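Local atomic coordinates of monomethylamine methyltransferase MtmB1 (Methanosarcina barkeri, PDB entry 1NTH), a protein that transfers the methyl group of monomethylamine to the corrinoid cofactor of its partner protein MtmC, in methanogenesis from methylamine. Residues Y10-R15 / V84-D89; C73-T78 / L236-D241. All coordinates share one frame; numbering follows the deposited sequence.

Contact 1 of 2, residues Y10-R15 / V84-D89; sequences YDFYDR and VKYTED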
loop_
_atom_site.group_PDB
_atom_site.type_symbol
_atom_site.label_atom_id
_atom_site.label_comp_id
_atom_site.label_asym_id
_atom_site.label_seq_id
_atom_site.Cartn_x
_atom_site.Cartn_y
_atom_site.Cartn_z
ATOM N N TYR A 10 1.217 -27.110 14.806
ATOM C CA TYR A 10 2.333 -27.960 14.415
ATOM C C TYR A 10 2.524 -29.068 15.443
ATOM O O TYR A 10 2.785 -30.218 15.083
ATOM C CB TYR A 10 3.605 -27.124 14.268
ATOM C CG TYR A 10 3.430 -25.999 13.276
ATOM C CD1 TYR A 10 3.196 -24.693 13.707
ATOM C CD2 TYR A 10 3.433 -26.251 11.906
ATOM C CE1 TYR A 10 2.964 -23.664 12.797
ATOM C CE2 TYR A 10 3.202 -25.227 10.984
ATOM C CZ TYR A 10 2.966 -23.941 11.437
ATOM O OH TYR A 10 2.719 -22.932 10.532
ATOM N N ASP A 11 2.392 -28.722 16.720
ATOM C CA ASP A 11 2.520 -29.717 17.780
ATOM C C ASP A 11 1.360 -30.695 17.651
ATOM O O ASP A 11 1.512 -31.891 17.903
ATOM C CB ASP A 11 2.453 -29.067 19.162
ATOM C CG ASP A 11 3.600 -28.122 19.421
ATOM O OD1 ASP A 11 4.764 -28.547 19.271
ATOM O OD2 ASP A 11 3.336 -26.955 19.781
ATOM N N PHE A 12 0.196 -30.183 17.264
ATOM C CA PHE A 12 -0.969 -31.041 17.118
ATOM C C PHE A 12 -0.693 -32.109 16.069
ATOM O O PHE A 12 -0.932 -33.295 16.303
ATOM C CB PHE A 12 -2.201 -30.240 16.700
ATOM C CG PHE A 12 -3.475 -31.020 16.824
ATOM C CD1 PHE A 12 -4.224 -30.964 17.993
ATOM C CD2 PHE A 12 -3.884 -31.869 15.803
ATOM C CE1 PHE A 12 -5.362 -31.752 18.148
ATOM C CE2 PHE A 12 -5.020 -32.661 15.946
ATOM C CZ PHE A 12 -5.760 -32.600 17.123
ATOM N N TYR A 13 -0.197 -31.685 14.910
ATOM C CA TYR A 13 0.113 -32.625 13.839
ATOM C C TYR A 13 1.091 -33.687 14.338
ATOM O O TYR A 13 0.883 -34.884 14.123
ATOM C CB TYR A 13 0.728 -31.891 12.643
ATOM C CG TYR A 13 1.099 -32.810 11.503
ATOM C CD1 TYR A 13 0.125 -33.320 10.645
ATOM C CD2 TYR A 13 2.421 -33.205 11.307
ATOM C CE1 TYR A 13 0.462 -34.206 9.617
ATOM C CE2 TYR A 13 2.769 -34.088 10.283
ATOM C CZ TYR A 13 1.785 -34.583 9.444
ATOM O OH TYR A 13 2.127 -35.451 8.431
ATOM N N ASP A 14 2.156 -33.243 15.002
ATOM C CA ASP A 14 3.170 -34.154 15.536
ATOM C C ASP A 14 2.538 -35.232 16.412
ATOM O O ASP A 14 2.777 -36.428 16.224
ATOM C CB ASP A 14 4.195 -33.387 16.379
ATOM C CG ASP A 14 5.111 -32.507 15.547
ATOM O OD1 ASP A 14 5.872 -31.726 16.155
ATOM O OD2 ASP A 14 5.080 -32.599 14.302
ATOM N N ARG A 15 1.728 -34.800 17.370
ATOM C CA ARG A 15 1.080 -35.723 18.295
ATOM C C ARG A 15 0.011 -36.591 17.648
ATOM O O ARG A 15 -0.182 -37.742 18.048
ATOM C CB ARG A 15 0.494 -34.940 19.471
ATOM C CG ARG A 15 1.556 -34.157 20.221
ATOM C CD ARG A 15 1.009 -33.395 21.411
ATOM N NE ARG A 15 2.045 -32.523 21.963
ATOM C CZ ARG A 15 1.915 -31.803 23.071
ATOM N NH1 ARG A 15 0.787 -31.847 23.768
ATOM N NH2 ARG A 15 2.914 -31.028 23.474
ATOM N N VAL A 84 -4.823 -36.814 20.508
ATOM C CA VAL A 84 -3.809 -35.840 20.894
ATOM C C VAL A 84 -4.098 -35.399 22.323
ATOM O O VAL A 84 -5.208 -34.966 22.636
ATOM C CB VAL A 84 -3.829 -34.599 19.975
ATOM C CG1 VAL A 84 -2.894 -33.529 20.528
ATOM C CG2 VAL A 84 -3.406 -34.993 18.565
ATOM N N LYS A 85 -3.094 -35.514 23.184
ATOM C CA LYS A 85 -3.218 -35.145 24.590
ATOM C C LYS A 85 -2.442 -33.877 24.926
ATOM O O LYS A 85 -1.342 -33.663 24.421
ATOM C CB LYS A 85 -2.688 -36.281 25.466
ATOM C CG LYS A 85 -3.514 -37.559 25.446
ATOM C CD LYS A 85 -4.691 -37.483 26.407
ATOM C CE LYS A 85 -5.448 -38.805 26.446
ATOM N NZ LYS A 85 -5.597 -39.335 27.829
ATOM N N TYR A 86 -3.027 -33.051 25.787
ATOM C CA TYR A 86 -2.398 -31.817 26.244
ATOM C C TYR A 86 -1.971 -32.026 27.692
ATOM O O TYR A 86 -2.439 -32.953 28.355
ATOM C CB TYR A 86 -3.392 -30.651 26.245
ATOM C CG TYR A 86 -4.029 -30.328 24.921
ATOM C CD1 TYR A 86 -5.403 -30.475 24.735
ATOM C CD2 TYR A 86 -3.270 -29.842 23.861
ATOM C CE1 TYR A 86 -6.005 -30.141 23.529
ATOM C CE2 TYR A 86 -3.861 -29.506 22.651
ATOM C CZ TYR A 86 -5.228 -29.658 22.491
ATOM O OH TYR A 86 -5.815 -29.328 21.293
ATOM N N THR A 87 -1.084 -31.167 28.184
ATOM C CA THR A 87 -0.683 -31.237 29.583
ATOM C C THR A 87 -1.399 -30.060 30.239
ATOM O O THR A 87 -1.830 -29.129 29.550
ATOM C CB THR A 87 0.834 -31.067 29.784
ATOM O OG1 THR A 87 1.223 -29.741 29.406
ATOM C CG2 THR A 87 1.605 -32.087 28.956
ATOM N N GLU A 88 -1.533 -30.100 31.557
ATOM C CA GLU A 88 -2.207 -29.031 32.280
ATOM C C GLU A 88 -1.523 -27.686 32.062
ATOM O O GLU A 88 -2.188 -26.669 31.871
ATOM C CB GLU A 88 -2.240 -29.342 33.775
ATOM C CG GLU A 88 -3.167 -28.437 34.561
ATOM C CD GLU A 88 -3.158 -28.748 36.042
ATOM O OE1 GLU A 88 -3.074 -29.944 36.393
ATOM O OE2 GLU A 88 -3.246 -27.802 36.853
ATOM N N ASP A 89 -0.196 -27.684 32.091
ATOM C CA ASP A 89 0.552 -26.449 31.905
ATOM C C ASP A 89 0.376 -25.861 30.510
ATOM O O ASP A 89 0.390 -24.642 30.345
ATOM C CB ASP A 89 2.037 -26.670 32.191
ATOM C CG ASP A 89 2.306 -26.965 33.653
ATOM O OD1 ASP A 89 1.658 -26.334 34.515
ATOM O OD2 ASP A 89 3.174 -27.815 33.940
#
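R15 and V84 bring the two backbones closest, with 5.5 Å between their CA atoms. Here helix 9-18 packs on the end of strand 82-84, part of a small four-stranded mixed sheet that accompanies the TIM barrel, and on the loop leading from that strand into helix 88-95. The apolar half of the contact is F12 against V84. With CG anti to the backbone N (chi1 -168°), the F12 side chain reaches over toward V84 and offers a ring face to V84 CG2, which makes a CH-pi contact 3.8 Å from the ring centroid and 15° off its normal. V84 CG1 fits between the F12 ring and the root of R15, 3.8 Å from R15 CB. At the edge of the same F12 ring lies the hydroxyl of Y86, whose polar partner is N284 OD1; Y86 also meets F7 edge-to-face.

The rest of R15 runs extended past V84, the two side chains crossing at about a right angle. Its guanidinium uses NH1 to reach the carbonyl of K85, approaching in the carbonyl plane, while NH2 forms a salt bridge with E90. E90 also accepts a bond from the backbone N of T87, the N-cap of helix 88-95, so one carboxylate serves both T87 N and the arginine. Elsewhere on the helix, Y10 meets the ring of Y175 of the second subunit. The bond from R15 NH1 to K85 O is 2.9 Å long but bent, with 134° at the hydrogen.

Contact 2 of 2, residues C73-T78 / L236-D241; sequences CGIYCT and LKIDLD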
loop_
_atom_site.group_PDB
_atom_site.type_symbol
_atom_site.label_atom_id
_atom_site.label_comp_id
_atom_site.label_asym_id
_atom_site.label_seq_id
_atom_site.Cartn_x
_atom_site.Cartn_y
_atom_site.Cartn_z
ATOM N N CYS A 73 -9.464 -36.206 28.218
ATOM C CA CYS A 73 -9.833 -36.837 26.953
ATOM C C CYS A 73 -8.868 -36.543 25.822
ATOM O O CYS A 73 -8.378 -37.452 25.152
ATOM C CB CYS A 73 -11.223 -36.387 26.512
ATOM S SG CYS A 73 -12.562 -36.978 27.549
ATOM N N GLY A 74 -8.607 -35.259 25.609
ATOM C CA GLY A 74 -7.739 -34.860 24.522
ATOM C C GLY A 74 -8.608 -34.624 23.302
ATOM O O GLY A 74 -9.828 -34.460 23.421
ATOM N N ILE A 75 -7.989 -34.625 22.127
ATOM C CA ILE A 75 -8.700 -34.396 20.878
ATOM C C ILE A 75 -8.468 -35.545 19.902
ATOM O O ILE A 75 -7.333 -35.961 19.676
ATOM C CB ILE A 75 -8.225 -33.079 20.210
ATOM C CG1 ILE A 75 -8.471 -31.894 21.152
ATOM C CG2 ILE A 75 -8.936 -32.881 18.883
ATOM C CD1 ILE A 75 -9.936 -31.617 21.446
ATOM N N TYR A 76 -9.550 -36.044 19.318
ATOM C CA TYR A 76 -9.469 -37.141 18.364
ATOM C C TYR A 76 -9.213 -36.601 16.957
ATOM O O TYR A 76 -9.924 -35.707 16.493
ATOM C CB TYR A 76 -10.785 -37.926 18.361
ATOM C CG TYR A 76 -10.756 -39.179 17.512
ATOM C CD1 TYR A 76 -10.097 -40.325 17.956
ATOM C CD2 TYR A 76 -11.370 -39.214 16.262
ATOM C CE1 TYR A 76 -10.052 -41.478 17.175
ATOM C CE2 TYR A 76 -11.329 -40.365 15.470
ATOM C CZ TYR A 76 -10.668 -41.490 15.936
ATOM O OH TYR A 76 -10.627 -42.635 15.167
ATOM N N CYS A 77 -8.202 -37.141 16.284
ATOM C CA CYS A 77 -7.895 -36.731 14.916
ATOM C C CYS A 77 -8.501 -37.777 13.984
ATOM O O CYS A 77 -8.084 -38.936 13.988
ATOM C CB CYS A 77 -6.386 -36.649 14.692
ATOM S SG CYS A 77 -5.945 -36.162 12.993
ATOM N N THR A 78 -9.479 -37.363 13.187
ATOM C CA THR A 78 -10.168 -38.273 12.276
ATOM C C THR A 78 -9.315 -38.896 11.177
ATOM O O THR A 78 -9.585 -40.017 10.741
ATOM C CB THR A 78 -11.369 -37.579 11.604
ATOM O OG1 THR A 78 -10.917 -36.416 10.900
ATOM C CG2 THR A 78 -12.402 -37.175 12.645
ATOM N N LEU A 236 -14.950 -32.764 20.443
ATOM C CA LEU A 236 -13.518 -32.779 20.790
ATOM C C LEU A 236 -12.828 -33.604 19.716
ATOM O O LEU A 236 -12.155 -34.603 19.990
ATOM C CB LEU A 236 -13.281 -33.396 22.175
ATOM C CG LEU A 236 -13.461 -32.446 23.364
ATOM C CD1 LEU A 236 -14.917 -32.038 23.488
ATOM C CD2 LEU A 236 -12.988 -33.126 24.642
ATOM N N LYS A 237 -12.991 -33.146 18.482
ATOM C CA LYS A 237 -12.481 -33.852 17.323
ATOM C C LYS A 237 -12.077 -32.867 16.228
ATOM O O LYS A 237 -12.619 -31.764 16.148
ATOM C CB LYS A 237 -13.600 -34.770 16.827
ATOM C CG LYS A 237 -13.294 -35.623 15.621
ATOM C CD LYS A 237 -14.554 -36.373 15.186
ATOM C CE LYS A 237 -15.099 -37.255 16.306
ATOM N NZ LYS A 237 -16.415 -37.868 15.946
ATOM N N ILE A 238 -11.134 -33.270 15.385
ATOM C CA ILE A 238 -10.670 -32.405 14.305
ATOM C C ILE A 238 -10.065 -33.228 13.168
ATOM O O ILE A 238 -9.662 -34.378 13.361
ATOM C CB ILE A 238 -9.604 -31.403 14.830
ATOM C CG1 ILE A 238 -9.448 -30.233 13.854
ATOM C CG2 ILE A 238 -8.267 -32.097 15.004
ATOM C CD1 ILE A 238 -10.671 -29.350 13.774
ATOM N N ASP A 239 -10.012 -32.633 11.982
ATOM C CA ASP A 239 -9.432 -33.281 10.809
ATOM C C ASP A 239 -8.152 -32.527 10.451
ATOM O O ASP A 239 -7.984 -31.371 10.841
ATOM C CB ASP A 239 -10.418 -33.237 9.642
ATOM C CG ASP A 239 -10.923 -31.834 9.359
ATOM O OD1 ASP A 239 -11.509 -31.208 10.268
ATOM O OD2 ASP A 239 -10.735 -31.358 8.225
ATOM N N LEU A 240 -7.251 -33.171 9.716
ATOM C CA LEU A 240 -5.993 -32.526 9.350
ATOM C C LEU A 240 -6.141 -31.321 8.422
ATOM O O LEU A 240 -5.299 -30.424 8.437
ATOM C CB LEU A 240 -5.025 -33.547 8.743
ATOM C CG LEU A 240 -4.479 -34.556 9.761
ATOM C CD1 LEU A 240 -3.458 -35.464 9.094
ATOM C CD2 LEU A 240 -3.839 -33.816 10.929
ATOM N N ASP A 241 -7.198 -31.292 7.617
ATOM C CA ASP A 241 -7.421 -30.152 6.728
ATOM C C ASP A 241 -7.486 -28.872 7.564
ATOM O O ASP A 241 -6.888 -27.853 7.209
ATOM C CB ASP A 241 -8.732 -30.326 5.951
ATOM C CG ASP A 241 -8.520 -30.931 4.572
ATOM O OD1 ASP A 241 -7.596 -31.755 4.416
ATOM O OD2 ASP A 241 -9.288 -30.587 3.644
#
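Three backbone hydrogen bonds join Y76 and T78 to L236 and I238, pairing strand 75-77 with strand 237-238 in parallel fashion within the mixed sheet beside the TIM barrel. Y76 N gives a nearly straight bond to L236 O (3.1 Å, 172° at the hydrogen). Y76 O then takes I238 N at 2.9 Å, and T78 N closes the series on I238 O at 3.0 Å. The CA-H groups of I75, K237 and C77 add weaker contacts to the same three carbonyls.

Y76 and K237 share one side of the sheet and lie side by side, K237 CG coming to the edge of the tyrosine ring. Their polar ends are held elsewhere: K237 NZ by a salt bridge to D28 and hydrogen bonds to Q24 and N234 O, and the Y76 hydroxyl by C22 O and H81. T78 CG2 presses across the lysine chain at K237 CD, 3.4 Å away, which is tight for two carbons.

I75 works through two branches. I75 CD1 rests against L236 CB at 3.9 Å, and I75 CG2, anti to the backbone N, meets I238 CG2 at 4.0 Å. With an alanine in place of I75, both branches go, and a gap is likely to open beside L236 and I238. Just before I75, G74, with positive phi just past helix 56-73, has a buried carbonyl O with no polar partner; L236 CD2 lies 3.6 Å from that oxygen. At the far end, D239 is the N-cap of helix 240-251, and D79 takes the backbone N of L240. On the side of C77 and I238, L240 reaches back toward the strand, its CD2 stopping 3.8 Å from C77 SG.

Contacts 1 and 2 meet directly, their centres 11 Å apart, on one flank of the chain beside the barrel. Strand 75-77 lies between strands 82-84 and 237-238, so V84 and I75 tie the pairs together: V84 N probably bonds to I75 O at 2.8 Å. F12 is the other shared element, since F12 CZ lies 3.3 Å from I238 CG2 and 3.6 Å from I75 CG2, so one ring from helix 9-18 touches both strands of contact 2. Contact 2 sits nearer the centre of the chain, its own centre about 19 Å from it, against about 25 Å for contact 1. Helix 271-288 touches both, with M288 meeting F12, Y86 and I238.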